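PDB 3FMC: putative succinylglutamate desuccinylase / aspartoacylase from Shewanella amazonensis, which probably acts as a zinc-dependent hydrolase of the succinylglutamate desuccinylase/aspartoacylase family, perhaps on ester-type bonds. Local coordinates for residues 111-116 against 224-230; 175-180 against 344-348; 8-12 against 153-157. All blocks are in the same frame, centred on the assembly; numbering follows the deposited sequence.

Contact 1. Residues 111-116 against 224-230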
ATOM      1  N   ILE C 111      15.117  33.468 -20.308  1.00 22.61           N
ATOM      2  CA  ILE C 111      14.030  34.286 -20.856  1.00 23.04           C
ATOM      3  C   ILE C 111      14.522  35.689 -21.233  1.00 23.42           C
ATOM      4  O   ILE C 111      14.066  36.267 -22.226  1.00 24.96           O
ATOM      5  CB  ILE C 111      12.788  34.293 -19.900  1.00 20.96           C
ATOM      6  CG1 ILE C 111      12.185  32.891 -19.891  1.00 24.04           C
ATOM      7  CG2 ILE C 111      11.739  35.320 -20.357  1.00 18.78           C
ATOM      8  CD1 ILE C 111      11.097  32.621 -18.824  1.00 24.43           C
ATOM      9  N   GLU C 112      15.447  36.214 -20.454  1.00 24.93           N
ATOM     10  CA  GLU C 112      16.059  37.501 -20.796  1.00 27.21           C
ATOM     11  C   GLU C 112      16.662  37.397 -22.207  1.00 27.22           C
ATOM     12  O   GLU C 112      16.358  38.210 -23.058  1.00 27.60           O
ATOM     13  CB  GLU C 112      17.089  37.935 -19.740  1.00 26.60           C
ATOM     14  CG  GLU C 112      17.827  39.248 -20.079  1.00 31.52           C
ATOM     15  CD  GLU C 112      16.868  40.433 -20.369  1.00 43.35           C
ATOM     16  OE1 GLU C 112      16.026  40.742 -19.494  1.00 49.28           O
ATOM     17  OE2 GLU C 112      16.975  41.042 -21.464  1.00 46.25           O
ATOM     18  N   VAL C 113      17.468  36.361 -22.463  1.00 27.64           N
ATOM     19  CA  VAL C 113      18.071  36.148 -23.786  1.00 26.76           C
ATOM     20  C   VAL C 113      17.026  35.886 -24.839  1.00 25.41           C
ATOM     21  O   VAL C 113      17.085  36.424 -25.931  1.00 23.47           O
ATOM     22  CB  VAL C 113      19.142  34.997 -23.759  1.00 29.82           C
ATOM     23  CG1 VAL C 113      19.613  34.614 -25.177  1.00 26.99           C
ATOM     24  CG2 VAL C 113      20.319  35.407 -22.882  1.00 27.55           C
ATOM     25  N   TRP C 114      16.031  35.062 -24.530  1.00 25.90           N
ATOM     26  CA  TRP C 114      14.968  34.805 -25.495  1.00 23.94           C
ATOM     27  C   TRP C 114      14.279  36.134 -25.830  1.00 23.47           C
ATOM     28  O   TRP C 114      13.985  36.423 -26.988  1.00 23.87           O
ATOM     29  CB  TRP C 114      13.929  33.830 -24.919  1.00 23.63           C
ATOM     30  CG  TRP C 114      12.917  33.396 -25.910  1.00 20.90           C
ATOM     31  CD1 TRP C 114      12.923  32.216 -26.603  1.00 21.98           C
ATOM     32  CD2 TRP C 114      11.729  34.109 -26.338  1.00 22.51           C
ATOM     33  NE1 TRP C 114      11.818  32.144 -27.411  1.00 24.49           N
ATOM     34  CE2 TRP C 114      11.085  33.299 -27.292  1.00 21.25           C
ATOM     35  CE3 TRP C 114      11.157  35.361 -26.010  1.00 22.74           C
ATOM     36  CZ2 TRP C 114       9.903  33.673 -27.916  1.00 24.33           C
ATOM     37  CZ3 TRP C 114       9.985  35.739 -26.631  1.00 18.05           C
ATOM     38  CH2 TRP C 114       9.367  34.895 -27.586  1.00 25.96           C
ATOM     39  N   TYR C 115      13.990  36.929 -24.789  1.00 23.35           N
ATOM     40  CA  TYR C 115      13.342  38.222 -25.026  1.00 23.29           C
ATOM     41  C   TYR C 115      14.175  39.104 -25.963  1.00 26.70           C
ATOM     42  O   TYR C 115      13.656  39.637 -26.953  1.00 28.57           O
ATOM     43  CB  TYR C 115      13.049  38.951 -23.723  1.00 23.39           C
ATOM     44  CG  TYR C 115      12.452  40.301 -23.979  1.00 23.21           C
ATOM     45  CD1 TYR C 115      11.121  40.424 -24.353  1.00 23.14           C
ATOM     46  CD2 TYR C 115      13.226  41.455 -23.868  1.00 24.96           C
ATOM     47  CE1 TYR C 115      10.559  41.686 -24.619  1.00 25.31           C
ATOM     48  CE2 TYR C 115      12.690  42.714 -24.134  1.00 22.64           C
ATOM     49  CZ  TYR C 115      11.351  42.823 -24.497  1.00 25.72           C
ATOM     50  OH  TYR C 115      10.783  44.058 -24.741  1.00 29.59           O
ATOM     51  N   GLN C 116      15.457  39.260 -25.655  1.00 30.14           N
ATOM     52  CA  GLN C 116      16.331  40.099 -26.497  1.00 33.61           C
ATOM     53  C   GLN C 116      16.294  39.648 -27.955  1.00 33.48           C
ATOM     54  O   GLN C 116      16.186  40.476 -28.863  1.00 34.26           O
ATOM     55  CB  GLN C 116      17.762  40.176 -25.941  1.00 34.82           C
ATOM     56  CG  GLN C 116      17.844  40.953 -24.588  1.00 45.27           C
ATOM     57  CD  GLN C 116      17.240  42.392 -24.648  1.00 55.53           C
ATOM     58  OE1 GLN C 116      17.441  43.135 -25.614  1.00 68.44           O
ATOM     59  NE2 GLN C 116      16.508  42.768 -23.609  1.00 59.89           N
ATOM     60  N   VAL C 224      10.505  40.536 -17.519  1.00 22.45           N
ATOM     61  CA  VAL C 224      11.628  40.882 -18.380  1.00 22.41           C
ATOM     62  C   VAL C 224      11.263  42.032 -19.320  1.00 21.24           C
ATOM     63  O   VAL C 224      12.026  42.960 -19.446  1.00 19.98           O
ATOM     64  CB  VAL C 224      12.142  39.662 -19.168  1.00 23.02           C
ATOM     65  CG1 VAL C 224      13.098  40.091 -20.310  1.00 23.60           C
ATOM     66  CG2 VAL C 224      12.803  38.647 -18.158  1.00 21.97           C
ATOM     67  N   ALA C 225      10.120  41.949 -19.990  1.00 22.49           N
ATOM     68  CA  ALA C 225       9.683  43.015 -20.911  1.00 20.63           C
ATOM     69  C   ALA C 225       9.542  44.363 -20.154  1.00 23.99           C
ATOM     70  O   ALA C 225      10.018  45.428 -20.625  1.00 25.11           O
ATOM     71  CB  ALA C 225       8.381  42.609 -21.622  1.00 19.82           C
ATOM     72  N   SER C 226       8.908  44.324 -18.971  1.00 24.82           N
ATOM     73  CA  SER C 226       8.737  45.544 -18.125  1.00 24.20           C
ATOM     74  C   SER C 226      10.065  46.146 -17.669  1.00 25.50           C
ATOM     75  O   SER C 226      10.199  47.370 -17.530  1.00 24.53           O
ATOM     76  CB  SER C 226       7.874  45.248 -16.885  1.00 25.07           C
ATOM     77  OG  SER C 226       6.576  44.889 -17.307  1.00 24.21           O
ATOM     78  N   SER C 227      11.050  45.298 -17.382  1.00 26.44           N
ATOM     79  CA  SER C 227      12.363  45.806 -17.009  1.00 26.91           C
ATOM     80  C   SER C 227      12.954  46.630 -18.176  1.00 29.23           C
ATOM     81  O   SER C 227      13.813  47.490 -17.941  1.00 31.22           O
ATOM     82  CB  SER C 227      13.319  44.671 -16.593  1.00 26.99           C
ATOM     83  OG  SER C 227      13.778  43.973 -17.735  1.00 24.25           O
ATOM     84  N   HIS C 228      12.503  46.368 -19.404  1.00 26.22           N
ATOM     85  CA  HIS C 228      12.918  47.145 -20.581  1.00 28.41           C
ATOM     86  C   HIS C 228      11.892  48.186 -21.005  1.00 27.80           C
ATOM     87  O   HIS C 228      11.953  48.692 -22.128  1.00 27.27           O
ATOM     88  CB  HIS C 228      13.218  46.216 -21.765  1.00 29.10           C
ATOM     89  CG  HIS C 228      14.390  45.345 -21.511  1.00 31.82           C
ATOM     90  ND1 HIS C 228      14.259  44.028 -21.133  1.00 36.44           N
ATOM     91  CD2 HIS C 228      15.709  45.626 -21.462  1.00 33.28           C
ATOM     92  CE1 HIS C 228      15.458  43.523 -20.904  1.00 31.92           C
ATOM     93  NE2 HIS C 228      16.353  44.476 -21.079  1.00 39.28           N
ATOM     94  N   GLY C 229      10.952  48.522 -20.123  1.00 26.98           N
ATOM     95  CA  GLY C 229       9.927  49.515 -20.449  1.00 26.16           C
ATOM     96  C   GLY C 229       8.915  49.111 -21.494  1.00 27.06           C
ATOM     97  O   GLY C 229       8.316  49.980 -22.146  1.00 24.49           O
ATOM     98  N   ARG C 230       8.715  47.802 -21.675  1.00 23.68           N
ATOM     99  CA  ARG C 230       7.709  47.290 -22.605  1.00 22.79           C
ATOM    100  C   ARG C 230       6.653  46.489 -21.845  1.00 23.60           C
ATOM    101  O   ARG C 230       6.956  45.595 -21.055  1.00 23.90           O
ATOM    102  CB  ARG C 230       8.319  46.424 -23.696  1.00 22.91           C
ATOM    103  CG  ARG C 230       7.270  45.834 -24.611  1.00 23.20           C
ATOM    104  CD  ARG C 230       7.934  45.157 -25.760  1.00 28.65           C
ATOM    105  NE  ARG C 230       6.999  44.559 -26.704  1.00 31.34           N
ATOM    106  CZ  ARG C 230       7.394  43.897 -27.789  1.00 23.72           C
ATOM    107  NH1 ARG C 230       8.683  43.769 -28.060  1.00 32.97           N
ATOM    108  NH2 ARG C 230       6.496  43.385 -28.615  1.00 31.99           N
TER

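Contact 2. Residues 175-180 against 344-348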
ATOM      1  N   PRO C 175      -8.550  17.093   1.065  1.00 13.03           N
ATOM      2  CA  PRO C 175      -8.914  15.826   1.720  1.00 14.27           C
ATOM      3  C   PRO C 175     -10.300  15.992   2.349  1.00 16.27           C
ATOM      4  O   PRO C 175     -11.265  15.606   1.719  1.00 15.53           O
ATOM      5  CB  PRO C 175      -7.773  15.600   2.718  1.00 13.03           C
ATOM      6  CG  PRO C 175      -7.258  16.991   3.030  1.00 13.86           C
ATOM      7  CD  PRO C 175      -7.424  17.787   1.753  1.00 14.36           C
ATOM      8  N   LYS C 176     -10.398  16.457   3.592  1.00 15.51           N
ATOM      9  CA  LYS C 176     -11.700  16.931   4.161  1.00 13.87           C
ATOM     10  C   LYS C 176     -11.485  18.427   4.049  1.00 13.79           C
ATOM     11  O   LYS C 176     -10.640  19.000   4.749  1.00 14.46           O
ATOM     12  CB  LYS C 176     -11.923  16.508   5.584  1.00 15.47           C
ATOM     13  CG  LYS C 176     -11.947  15.002   5.770  1.00 24.60           C
ATOM     14  CD  LYS C 176     -13.138  14.309   5.106  1.00 31.51           C
ATOM     15  CE  LYS C 176     -13.177  12.846   5.546  1.00 33.80           C
ATOM     16  NZ  LYS C 176     -13.365  12.747   7.043  1.00 38.67           N
ATOM     17  N   SER C 177     -12.194  19.067   3.118  1.00 14.55           N
ATOM     18  CA  SER C 177     -11.850  20.439   2.771  1.00 13.21           C
ATOM     19  C   SER C 177     -13.027  21.315   2.345  1.00 15.14           C
ATOM     20  O   SER C 177     -14.006  20.833   1.814  1.00 15.17           O
ATOM     21  CB  SER C 177     -10.856  20.384   1.611  1.00 13.84           C
ATOM     22  OG  SER C 177     -10.395  21.622   1.133  1.00 12.77           O
ATOM     23  N   CYS C 178     -12.855  22.615   2.534  1.00 17.01           N
ATOM     24  CA  CYS C 178     -13.799  23.573   1.983  1.00 15.01           C
ATOM     25  C   CYS C 178     -13.307  23.910   0.582  1.00 14.54           C
ATOM     26  O   CYS C 178     -12.241  23.467   0.147  1.00 12.50           O
ATOM     27  CB  CYS C 178     -13.910  24.845   2.869  1.00 15.01           C
ATOM     28  SG  CYS C 178     -12.538  25.886   2.892  1.00 17.16           S
ATOM     29  N   LYS C 179     -14.128  24.642  -0.170  1.00 13.29           N
ATOM     30  CA  LYS C 179     -13.736  25.098  -1.511  1.00 14.94           C
ATOM     31  C   LYS C 179     -12.769  26.286  -1.350  1.00 16.12           C
ATOM     32  O   LYS C 179     -13.009  27.235  -0.593  1.00 15.65           O
ATOM     33  CB  LYS C 179     -14.975  25.541  -2.322  1.00 13.36           C
ATOM     34  CG  LYS C 179     -16.010  24.488  -2.415  1.00 16.19           C
ATOM     35  CD  LYS C 179     -17.161  24.888  -3.329  1.00 17.67           C
ATOM     36  CE  LYS C 179     -18.211  23.835  -3.335  1.00 17.11           C
ATOM     37  NZ  LYS C 179     -19.332  24.215  -4.217  1.00 18.82           N
ATOM     38  N   HIS C 180     -11.671  26.210  -2.064  1.00 13.26           N
ATOM     39  CA  HIS C 180     -10.651  27.221  -2.063  1.00 13.15           C
ATOM     40  C   HIS C 180      -9.996  27.328  -3.431  1.00 14.38           C
ATOM     41  O   HIS C 180     -10.135  26.455  -4.288  1.00 15.19           O
ATOM     42  CB  HIS C 180      -9.648  27.102  -0.889  1.00 12.73           C
ATOM     43  CG  HIS C 180      -8.886  25.809  -0.825  1.00 10.21           C
ATOM     44  ND1 HIS C 180      -9.475  24.610  -0.462  1.00 14.57           N
ATOM     45  CD2 HIS C 180      -7.572  25.556  -0.972  1.00 15.43           C
ATOM     46  CE1 HIS C 180      -8.544  23.674  -0.427  1.00 12.59           C
ATOM     47  NE2 HIS C 180      -7.384  24.224  -0.740  1.00 15.13           N
ATOM     48  N   ILE C 344      -8.853  25.371   6.422  1.00 12.98           N
ATOM     49  CA  ILE C 344      -9.326  25.057   5.056  1.00 13.17           C
ATOM     50  C   ILE C 344      -9.604  23.573   4.892  1.00 13.84           C
ATOM     51  O   ILE C 344     -10.586  23.140   4.263  1.00 12.74           O
ATOM     52  CB  ILE C 344      -8.282  25.550   3.991  1.00 12.78           C
ATOM     53  CG1 ILE C 344      -8.117  27.079   4.053  1.00 17.79           C
ATOM     54  CG2 ILE C 344      -8.641  25.085   2.590  1.00 12.75           C
ATOM     55  CD1 ILE C 344      -9.453  27.869   3.932  1.00 12.81           C
ATOM     56  N   LEU C 345      -8.731  22.768   5.486  1.00 12.30           N
ATOM     57  CA  LEU C 345      -8.835  21.324   5.303  1.00 12.38           C
ATOM     58  C   LEU C 345      -8.193  20.637   6.502  1.00 12.98           C
ATOM     59  O   LEU C 345      -7.352  21.230   7.200  1.00 14.02           O
ATOM     60  CB  LEU C 345      -8.138  20.916   3.977  1.00 10.67           C
ATOM     61  CG  LEU C 345      -6.650  21.257   3.790  1.00 11.32           C
ATOM     62  CD1 LEU C 345      -5.750  20.154   4.441  1.00 14.65           C
ATOM     63  CD2 LEU C 345      -6.179  21.456   2.357  1.00 14.33           C
ATOM     64  N   HIS C 346      -8.591  19.393   6.706  1.00 11.97           N
ATOM     65  CA  HIS C 346      -8.016  18.557   7.734  1.00 11.79           C
ATOM     66  C   HIS C 346      -7.834  17.123   7.229  1.00 14.37           C
ATOM     67  O   HIS C 346      -8.433  16.678   6.236  1.00 13.65           O
ATOM     68  CB  HIS C 346      -8.802  18.639   9.073  1.00 10.88           C
ATOM     69  CG  HIS C 346     -10.143  17.954   9.090  1.00 11.19           C
ATOM     70  ND1 HIS C 346     -10.299  16.582   8.958  1.00 12.43           N
ATOM     71  CD2 HIS C 346     -11.384  18.450   9.324  1.00 16.58           C
ATOM     72  CE1 HIS C 346     -11.578  16.277   9.077  1.00 15.88           C
ATOM     73  NE2 HIS C 346     -12.258  17.384   9.331  1.00 13.62           N
ATOM     74  N   PHE C 347      -7.052  16.387   8.006  1.00 14.83           N
ATOM     75  CA  PHE C 347      -6.681  15.013   7.705  1.00 10.64           C
ATOM     76  C   PHE C 347      -7.923  14.174   7.601  1.00 12.27           C
ATOM     77  O   PHE C 347      -8.868  14.313   8.404  1.00 14.13           O
ATOM     78  CB  PHE C 347      -5.724  14.529   8.795  1.00 13.76           C
ATOM     79  CG  PHE C 347      -5.037  13.220   8.492  1.00 11.99           C
ATOM     80  CD1 PHE C 347      -4.201  13.093   7.403  1.00 16.56           C
ATOM     81  CD2 PHE C 347      -5.122  12.171   9.410  1.00 15.40           C
ATOM     82  CE1 PHE C 347      -3.505  11.904   7.187  1.00 14.53           C
ATOM     83  CE2 PHE C 347      -4.444  10.990   9.193  1.00 15.41           C
ATOM     84  CZ  PHE C 347      -3.648  10.862   8.076  1.00 10.64           C
ATOM     85  N   ALA C 348      -7.904  13.231   6.652  1.00 14.99           N
ATOM     86  CA  ALA C 348      -9.073  12.392   6.346  1.00 13.01           C
ATOM     87  C   ALA C 348      -9.288  11.183   7.225  1.00 16.89           C
ATOM     88  O   ALA C 348     -10.281  10.470   7.060  1.00 14.19           O
ATOM     89  CB  ALA C 348      -9.001  11.957   4.867  1.00 15.06           C
TER
HETATM   90  O   HOH W   1     -11.418  13.126   9.004  1.00 18.52           O
HETATM   91  O   HOH W   2     -12.945  10.106   7.723  1.00 35.31           O

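Contact 3. Residues 8-12 against 153-157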
ATOM      1  N   GLU C   8      -8.559  11.054 -28.049  1.00 23.40           N
ATOM      2  CA  GLU C   8      -7.812  10.431 -26.969  1.00 22.89           C
ATOM      3  C   GLU C   8      -6.360  10.756 -27.119  1.00 21.80           C
ATOM      4  O   GLU C   8      -5.825  10.799 -28.240  1.00 20.22           O
ATOM      5  CB  GLU C   8      -8.037   8.935 -26.958  1.00 24.86           C
ATOM      6  CG  GLU C   8      -9.483   8.621 -26.921  1.00 34.92           C
ATOM      7  CD  GLU C   8      -9.804   7.383 -26.145  1.00 41.74           C
ATOM      8  OE1 GLU C   8      -8.900   6.553 -25.897  1.00 59.51           O
ATOM      9  OE2 GLU C   8     -10.980   7.271 -25.753  1.00 55.33           O
ATOM     10  N   VAL C   9      -5.719  10.992 -25.979  1.00 15.37           N
ATOM     11  CA  VAL C   9      -4.327  11.333 -25.937  1.00 16.76           C
ATOM     12  C   VAL C   9      -3.648  10.298 -25.031  1.00 16.84           C
ATOM     13  O   VAL C   9      -4.081  10.080 -23.904  1.00 16.19           O
ATOM     14  CB  VAL C   9      -4.157  12.749 -25.404  1.00 17.27           C
ATOM     15  CG1 VAL C   9      -2.716  13.070 -25.030  1.00 18.54           C
ATOM     16  CG2 VAL C   9      -4.732  13.746 -26.443  1.00 18.15           C
ATOM     17  N   ARG C  10      -2.614   9.664 -25.571  1.00 16.92           N
ATOM     18  CA  ARG C  10      -1.836   8.658 -24.856  1.00 18.16           C
ATOM     19  C   ARG C  10      -0.836   9.303 -23.900  1.00 16.28           C
ATOM     20  O   ARG C  10      -0.078  10.202 -24.290  1.00 15.35           O
ATOM     21  CB  ARG C  10      -1.055   7.841 -25.861  1.00 18.20           C
ATOM     22  CG  ARG C  10      -0.453   6.635 -25.268  1.00 30.65           C
ATOM     23  CD  ARG C  10      -1.420   5.474 -25.249  1.00 48.74           C
ATOM     24  NE  ARG C  10      -1.128   4.584 -26.375  1.00 58.77           N
ATOM     25  CZ  ARG C  10      -0.101   3.723 -26.380  1.00 60.55           C
ATOM     26  NH1 ARG C  10       0.746   3.640 -25.339  1.00 56.64           N
ATOM     27  NH2 ARG C  10       0.095   2.942 -27.438  1.00 69.55           N
ATOM     28  N   VAL C  11      -0.800   8.807 -22.659  1.00 14.63           N
ATOM     29  CA  VAL C  11       0.094   9.349 -21.635  1.00 15.27           C
ATOM     30  C   VAL C  11       0.985   8.285 -20.995  1.00 17.91           C
ATOM     31  O   VAL C  11       1.824   8.616 -20.160  1.00 17.72           O
ATOM     32  CB  VAL C  11      -0.702  10.089 -20.512  1.00 13.62           C
ATOM     33  CG1 VAL C  11      -1.453  11.357 -21.077  1.00 13.90           C
ATOM     34  CG2 VAL C  11      -1.722   9.141 -19.833  1.00 12.52           C
ATOM     35  N   GLY C  12       0.791   7.019 -21.364  1.00 14.76           N
ATOM     36  CA  GLY C  12       1.617   5.950 -20.785  1.00 16.00           C
ATOM     37  C   GLY C  12       1.220   4.571 -21.235  1.00 17.22           C
ATOM     38  O   GLY C  12       0.456   4.402 -22.187  1.00 13.48           O
ATOM     39  N   ARG C 153       6.102  11.969 -17.861  1.00 14.61           N
ATOM     40  CA  ARG C 153       5.512  11.816 -19.178  1.00 13.40           C
ATOM     41  C   ARG C 153       4.068  12.314 -19.116  1.00 15.01           C
ATOM     42  O   ARG C 153       3.602  13.004 -20.004  1.00 14.23           O
ATOM     43  CB  ARG C 153       5.570  10.382 -19.655  1.00 15.73           C
ATOM     44  CG  ARG C 153       4.810  10.112 -20.926  1.00 16.81           C
ATOM     45  CD  ARG C 153       5.070   8.701 -21.474  1.00 20.82           C
ATOM     46  NE  ARG C 153       6.434   8.712 -21.931  1.00 24.23           N
ATOM     47  CZ  ARG C 153       6.819   9.133 -23.122  1.00 25.10           C
ATOM     48  NH1 ARG C 153       5.938   9.526 -24.034  1.00 36.65           N
ATOM     49  NH2 ARG C 153       8.110   9.165 -23.390  1.00 27.16           N
ATOM     50  N   LEU C 154       3.345  11.948 -18.070  1.00 12.89           N
ATOM     51  CA  LEU C 154       1.968  12.416 -17.963  1.00 13.46           C
ATOM     52  C   LEU C 154       1.889  13.920 -17.877  1.00 12.86           C
ATOM     53  O   LEU C 154       1.151  14.556 -18.642  1.00 12.81           O
ATOM     54  CB  LEU C 154       1.290  11.813 -16.733  1.00 12.44           C
ATOM     55  CG  LEU C 154      -0.090  12.335 -16.317  1.00 13.65           C
ATOM     56  CD1 LEU C 154      -1.178  12.010 -17.334  1.00 10.70           C
ATOM     57  CD2 LEU C 154      -0.491  11.868 -14.879  1.00 14.96           C
ATOM     58  N   ALA C 155       2.632  14.487 -16.939  1.00 13.67           N
ATOM     59  CA  ALA C 155       2.584  15.913 -16.682  1.00 14.91           C
ATOM     60  C   ALA C 155       2.966  16.746 -17.888  1.00 14.43           C
ATOM     61  O   ALA C 155       2.300  17.750 -18.187  1.00 13.33           O
ATOM     62  CB  ALA C 155       3.446  16.271 -15.499  1.00 13.95           C
ATOM     63  N   VAL C 156       4.023  16.329 -18.581  1.00 14.89           N
ATOM     64  CA  VAL C 156       4.521  17.054 -19.741  1.00 14.65           C
ATOM     65  C   VAL C 156       3.506  16.968 -20.904  1.00 13.85           C
ATOM     66  O   VAL C 156       3.316  17.948 -21.621  1.00 13.93           O
ATOM     67  CB  VAL C 156       5.983  16.638 -20.128  1.00 16.35           C
ATOM     68  CG1 VAL C 156       6.398  17.314 -21.409  1.00 18.07           C
ATOM     69  CG2 VAL C 156       6.960  16.962 -18.998  1.00 15.38           C
ATOM     70  N   THR C 157       2.791  15.843 -21.026  1.00 13.53           N
ATOM     71  CA  THR C 157       1.742  15.685 -22.059  1.00 13.93           C
ATOM     72  C   THR C 157       0.570  16.643 -21.767  1.00 16.64           C
ATOM     73  O   THR C 157       0.093  17.362 -22.676  1.00 15.71           O
ATOM     74  CB  THR C 157       1.278  14.213 -22.193  1.00 13.49           C
ATOM     75  OG1 THR C 157       2.436  13.397 -22.496  1.00 13.72           O
ATOM     76  CG2 THR C 157       0.161  14.045 -23.222  1.00 16.50           C
TER
HETATM   77  O   HOH W   3       2.816   9.191 -24.152  1.00 33.28           O

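Contact 1. Residues 111-116 against 224-230
Glu112 and Tyr115, one turn apart on helix 111-118, pack against the last turn of helix 210-227, the backbones coming closest where the CA atoms of Glu112 and Val224 lie 6.1 Å apart. Tyr115 makes the largest share of the contact. With CG anti to the backbone N (chi1 177°), its ring reaches across the helix end: Ala225 CA sits over one face, 4.2 Å from the ring centroid, in a CH-pi contact, while Val224 CG1 packs 3.6 Å from Tyr115 CB. At the phenol end, Tyr115 OH touches Arg230 CD, which comes in near the ring plane. The turn receiving the ring is a Schellman motif, in which Gly229, with positive phi, lets Arg230 N reach back to Ala225 O and Gly229 N to Ser226 O; the extended Arg230 side chain continues to a salt bridge with Asp123. His228 lies nearly parallel to the Tyr115 ring but slid aside, with slight overlap. Its ND1 donates to Val224 O at 3.0 Å in a bent bond that helps to orient the ring; Ser227 OG shares that carbonyl. Glu112 OE2 approaches the imidazole edge at CE1, and Gln116 NE2 stands over a face of it while donating to Glu112 OE2 at 2.8 Å.

Contact 2. Residues 175-180 against 344-348
Ile344 CG2 lies over His180 and Lys176 CB over His346, so each segment offers a histidine face to an aliphatic group of its partner. Ile344 CG2 stands above the centre of the His180 ring, 3.3 Å from its centroid, in a close CH-pi contact; His180 ND1 donates to Cys178 O, which lies in the ring plane, so the bond fixes the ring's rotation beneath the methyl. In the second pair Lys176 CB sits away from the ring centre, 3.8 Å from the His346 centroid, while His346 ND1 donates to Phe347 O at 2.7 Å. Lys176, bent at chi2 and again at chi4 (62°), brings NZ to two waters; each accepts from NZ and donates in turn, one to Phe347 O and the other to Ala348 O. Beside Ser177, Leu345 turns its CD1 to Pro175 CG, the proline ring set crosswise to the leucine. Antiparallel strand pairing underlies all this: His346 N to Lys176 O at 2.9 Å, a weak return bond from Lys176 N to His346 O, and Cys178 N to Ile344 O at 2.9 Å. Strand 341-346 thereby joins strand 176-184 to strand 357-363, where Ile344 and Leu345 form a classic beta bulge opposite Lys360, and Tyr290 of strand 290-294 packs against His180, Ile344 and Leu345.

Contact 3. Residues 8-12 against 153-157
Apolar contacts between Val9 and Val11 of the strand and Leu154 and Thr157 of the helix carry most of this interface. Val11 and Leu154 run alongside each other in the same sense, with Leu154 CD1 3.7 Å from Val11 CB. Thr157 turns its methyl to the strand: with CG2 anti to the backbone N, it meets Val9 CG1 at 3.5 Å and Val11 CG1 at 3.8 Å. Its hydroxyl, on the other branch, donates to Arg153 O at 2.8 Å and shares that carbonyl with Thr157 N, the two donors approaching from opposite faces of its plane. A serine here could keep the hydroxyl but would lack the methyl, which would probably leave a gap beside both valines. The Arg153 methylenes also pack against the strand, CG lying 3.4 Å from Val11 O. The polar link is a single water, at the guanidinium edge, that bridges Arg153 NH1 and Arg10 O. Strand 8-12 and helix 153-157 run nearly antiparallel, at 151°, with axes 7.7 Å apart. On the strand side, strand 19-27 pairs with strand 4-13, and Val11 and Gly12 form a classic beta bulge opposite Leu20; on the helix side, Leu142 of helix 123-142 packs against Thr157.

How the contacts relate
The three contacts show how segments more than a hundred residues apart in sequence close different parts of one fold. Contact 1 joins two helices near the periphery, its centre about 28 Å from that of the chain; contact 3 sets a helix against the N-terminal strand; contact 2 pairs strand 176-184 with strand 341-346. None touches another. Between contacts 1 and 2 the nearest atoms are about 26 Å apart. Between contacts 2 and 3 the nearest atoms are about 19 Å apart, and between contacts 1 and 3 about 16 Å. In contact 2 the Pro175 side chain approaches a possible zinc site, His43, Glu46 and His172, but makes no contact with these residues, whose donor atoms face a vacant point consistent with an unoccupied metal position.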